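Local coordinates for protein enoyl CoA hydratase/isomerase (Crotonase) (Legionella pneumophila subsp. pneumophila, PDB 3I47) that probably hydrates enoyl-CoA thioesters or isomerises their double bond, at residues Asp12-Leu17 and Lys195-Ile200. Sequence-based numbering, arbitrary orientation.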
ATOM      1  N   ASP A  12      -7.392 -16.960  -4.135  1.00 28.56           N
ATOM      2  CA  ASP A  12      -8.101 -17.012  -2.828  1.00 29.10           C
ATOM      3  C   ASP A  12      -8.495 -15.612  -2.291  1.00 26.05           C
ATOM      4  O   ASP A  12      -8.169 -15.240  -1.142  1.00 26.52           O
ATOM      5  CB  ASP A  12      -7.266 -17.791  -1.781  1.00 32.43           C
ATOM      6  CG  ASP A  12      -7.961 -17.900  -0.401  1.00 49.86           C
ATOM      7  OD1 ASP A  12      -9.206 -18.039  -0.346  1.00 34.90           O
ATOM      8  OD2 ASP A  12      -7.256 -17.854   0.638  1.00 34.78           O
ATOM      9  N   LYS A  13      -9.183 -14.850  -3.143  1.00 22.61           N
ATOM     10  CA  LYS A  13      -9.713 -13.516  -2.832  1.00 19.91           C
ATOM     11  C   LYS A  13      -8.652 -12.433  -2.626  1.00 17.35           C
ATOM     12  O   LYS A  13      -8.969 -11.328  -2.171  1.00 17.02           O
ATOM     13  CB  LYS A  13     -10.702 -13.565  -1.655  1.00 20.94           C
ATOM     14  CG  LYS A  13     -11.847 -14.549  -1.902  1.00 20.62           C
ATOM     15  CD  LYS A  13     -12.952 -14.415  -0.870  1.00 23.26           C
ATOM     16  CE  LYS A  13     -14.099 -15.386  -1.165  1.00 21.80           C
ATOM     17  NZ  LYS A  13     -14.736 -15.142  -2.506  1.00 25.54           N
ATOM     18  N   VAL A  14      -7.414 -12.747  -3.010  1.00 16.57           N
ATOM     19  CA  VAL A  14      -6.321 -11.768  -2.977  1.00 16.23           C
ATOM     20  C   VAL A  14      -5.929 -11.377  -4.409  1.00 16.17           C
ATOM     21  O   VAL A  14      -5.541 -12.229  -5.215  1.00 17.21           O
ATOM     22  CB  VAL A  14      -5.083 -12.317  -2.222  1.00 16.26           C
ATOM     23  CG1 VAL A  14      -3.982 -11.265  -2.156  1.00 18.91           C
ATOM     24  CG2 VAL A  14      -5.458 -12.751  -0.819  1.00 19.31           C
ATOM     25  N   GLY A  15      -6.033 -10.087  -4.720  1.00 15.26           N
ATOM     26  CA  GLY A  15      -5.573  -9.580  -6.023  1.00 15.57           C
ATOM     27  C   GLY A  15      -4.109  -9.224  -5.911  1.00 16.15           C
ATOM     28  O   GLY A  15      -3.722  -8.486  -5.007  1.00 17.01           O
ATOM     29  N   LEU A  16      -3.297  -9.765  -6.813  1.00 16.18           N
ATOM     30  CA  LEU A  16      -1.846  -9.597  -6.751  1.00 16.97           C
ATOM     31  C   LEU A  16      -1.359  -8.824  -7.967  1.00 16.38           C
ATOM     32  O   LEU A  16      -1.519  -9.291  -9.097  1.00 17.75           O
ATOM     33  CB  LEU A  16      -1.176 -10.974  -6.721  1.00 18.39           C
ATOM     34  CG  LEU A  16      -1.564 -11.934  -5.593  1.00 22.90           C
ATOM     35  CD1 LEU A  16      -1.194 -13.356  -5.959  1.00 19.95           C
ATOM     36  CD2 LEU A  16      -0.863 -11.526  -4.331  1.00 19.06           C
ATOM     37  N   LEU A  17      -0.806  -7.632  -7.740  1.00 14.57           N
ATOM     38  CA  LEU A  17      -0.172  -6.848  -8.808  1.00 15.02           C
ATOM     39  C   LEU A  17       1.316  -7.009  -8.630  1.00 14.53           C
ATOM     40  O   LEU A  17       1.842  -6.684  -7.564  1.00 14.53           O
ATOM     41  CB  LEU A  17      -0.541  -5.364  -8.705  1.00 17.00           C
ATOM     42  CG  LEU A  17      -1.897  -4.815  -9.167  1.00 19.07           C
ATOM     43  CD1 LEU A  17      -3.037  -5.206  -8.233  1.00 18.77           C
ATOM     44  CD2 LEU A  17      -1.795  -3.305  -9.281  1.00 18.57           C
ATOM     45  N   LYS A 195       0.102 -15.707   2.971  1.00 16.61           N
ATOM     46  CA  LYS A 195      -0.624 -16.234   4.121  1.00 17.37           C
ATOM     47  C   LYS A 195      -1.281 -15.128   4.929  1.00 16.93           C
ATOM     48  O   LYS A 195      -2.419 -15.271   5.389  1.00 18.49           O
ATOM     49  CB  LYS A 195       0.297 -17.060   5.010  1.00 19.13           C
ATOM     50  CG  LYS A 195       0.606 -18.410   4.414  1.00 30.18           C
ATOM     51  CD  LYS A 195       0.973 -19.397   5.482  1.00 22.47           C
ATOM     52  CE  LYS A 195       1.300 -20.727   4.863  1.00 30.29           C
ATOM     53  NZ  LYS A 195       1.940 -21.614   5.862  1.00 24.02           N
ATOM     54  N   TYR A 196      -0.564 -14.018   5.092  1.00 15.72           N
ATOM     55  CA  TYR A 196      -1.054 -12.898   5.875  1.00 15.77           C
ATOM     56  C   TYR A 196      -2.238 -12.242   5.168  1.00 15.43           C
ATOM     57  O   TYR A 196      -3.246 -11.916   5.808  1.00 14.83           O
ATOM     58  CB  TYR A 196       0.094 -11.915   6.113  1.00 16.79           C
ATOM     59  CG  TYR A 196      -0.230 -10.739   6.997  1.00 16.35           C
ATOM     60  CD1 TYR A 196      -0.238 -10.867   8.383  1.00 18.03           C
ATOM     61  CD2 TYR A 196      -0.500  -9.494   6.453  1.00 17.66           C
ATOM     62  CE1 TYR A 196      -0.523  -9.778   9.208  1.00 17.62           C
ATOM     63  CE2 TYR A 196      -0.788  -8.394   7.265  1.00 17.46           C
ATOM     64  CZ  TYR A 196      -0.789  -8.550   8.644  1.00 17.28           C
ATOM     65  OH  TYR A 196      -1.058  -7.473   9.454  1.00 18.70           O
ATOM     66  N   ALA A 197      -2.121 -12.078   3.846  1.00 14.95           N
ATOM     67  CA  ALA A 197      -3.205 -11.509   3.047  1.00 15.40           C
ATOM     68  C   ALA A 197      -4.419 -12.435   3.073  1.00 16.79           C
ATOM     69  O   ALA A 197      -5.534 -11.961   3.231  1.00 16.94           O
ATOM     70  CB  ALA A 197      -2.747 -11.241   1.604  1.00 15.71           C
ATOM     71  N   SER A 198      -4.181 -13.743   2.961  1.00 17.95           N
ATOM     72  CA  SER A 198      -5.273 -14.720   3.004  1.00 19.52           C
ATOM     73  C   SER A 198      -6.012 -14.644   4.335  1.00 20.11           C
ATOM     74  O   SER A 198      -7.250 -14.688   4.371  1.00 20.81           O
ATOM     75  CB  SER A 198      -4.769 -16.137   2.735  1.00 20.41           C
ATOM     76  OG  SER A 198      -4.370 -16.274   1.384  1.00 34.38           O
ATOM     77  N   GLN A 199      -5.268 -14.498   5.430  1.00 19.77           N
ATOM     78  CA  GLN A 199      -5.886 -14.365   6.758  1.00 20.54           C
ATOM     79  C   GLN A 199      -6.833 -13.169   6.863  1.00 19.57           C
ATOM     80  O   GLN A 199      -7.942 -13.292   7.395  1.00 20.50           O
ATOM     81  CB  GLN A 199      -4.824 -14.337   7.853  1.00 22.29           C
ATOM     82  CG  GLN A 199      -4.225 -15.715   8.103  1.00 33.70           C
ATOM     83  CD  GLN A 199      -2.844 -15.671   8.736  1.00 24.75           C
ATOM     84  OE1 GLN A 199      -2.308 -14.600   9.042  1.00 33.84           O
ATOM     85  NE2 GLN A 199      -2.252 -16.852   8.933  1.00 33.91           N
ATOM     86  N   ILE A 200      -6.407 -12.017   6.355  1.00 17.19           N
ATOM     87  CA  ILE A 200      -7.285 -10.859   6.306  1.00 16.05           C
ATOM     88  C   ILE A 200      -8.503 -11.122   5.397  1.00 16.73           C
ATOM     89  O   ILE A 200      -9.632 -10.740   5.740  1.00 17.44           O
ATOM     90  CB  ILE A 200      -6.501  -9.591   5.858  1.00 15.34           C
ATOM     91  CG1 ILE A 200      -5.405  -9.275   6.886  1.00 15.22           C
ATOM     92  CG2 ILE A 200      -7.438  -8.404   5.701  1.00 14.63           C
ATOM     93  CD1 ILE A 200      -4.416  -8.197   6.433  1.00 16.76           C
TER
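V14 and A197 make the tight part of this contact, where helix 189-201 of the crotonase fold packs against the mixed sheet beside the turn of the β-hairpin formed by strands 6-11 and 14-19. Both methyls of V14 straddle the single methyl of A197: CG2 of V14 is 3.9 Å from CB of A197, and CG1 of V14 is 4.0 Å from that same CB. The fork follows from the first torsion, which sets CG1 anti to the backbone N (chi1 -178°) and CG2 beside that N. A branched valine suits a strand and spreads over the helix, while the short alanine lets the helix backbone come close, with CG2 of V14 4.1 Å from N of S198. V14 and A197 are both buried, and V53 of strand 51-56 also touches V14.

Toward the turn the contact loosens and becomes polar. D12 and K13 both take left-handed backbone conformations, as the corners of a type I' hairpin turn do, and a charged carboxylate suits this solvent-exposed place. S198 is small enough to sit beside the OD2 end of that carboxylate, with OG a little out of its plane, and its hydroxyl hydrogen-bonds to O of L194 one helical turn back. No hydrogen bond links the two side chains: OD2 of D12 merely lies 3.4 Å from OG of S198.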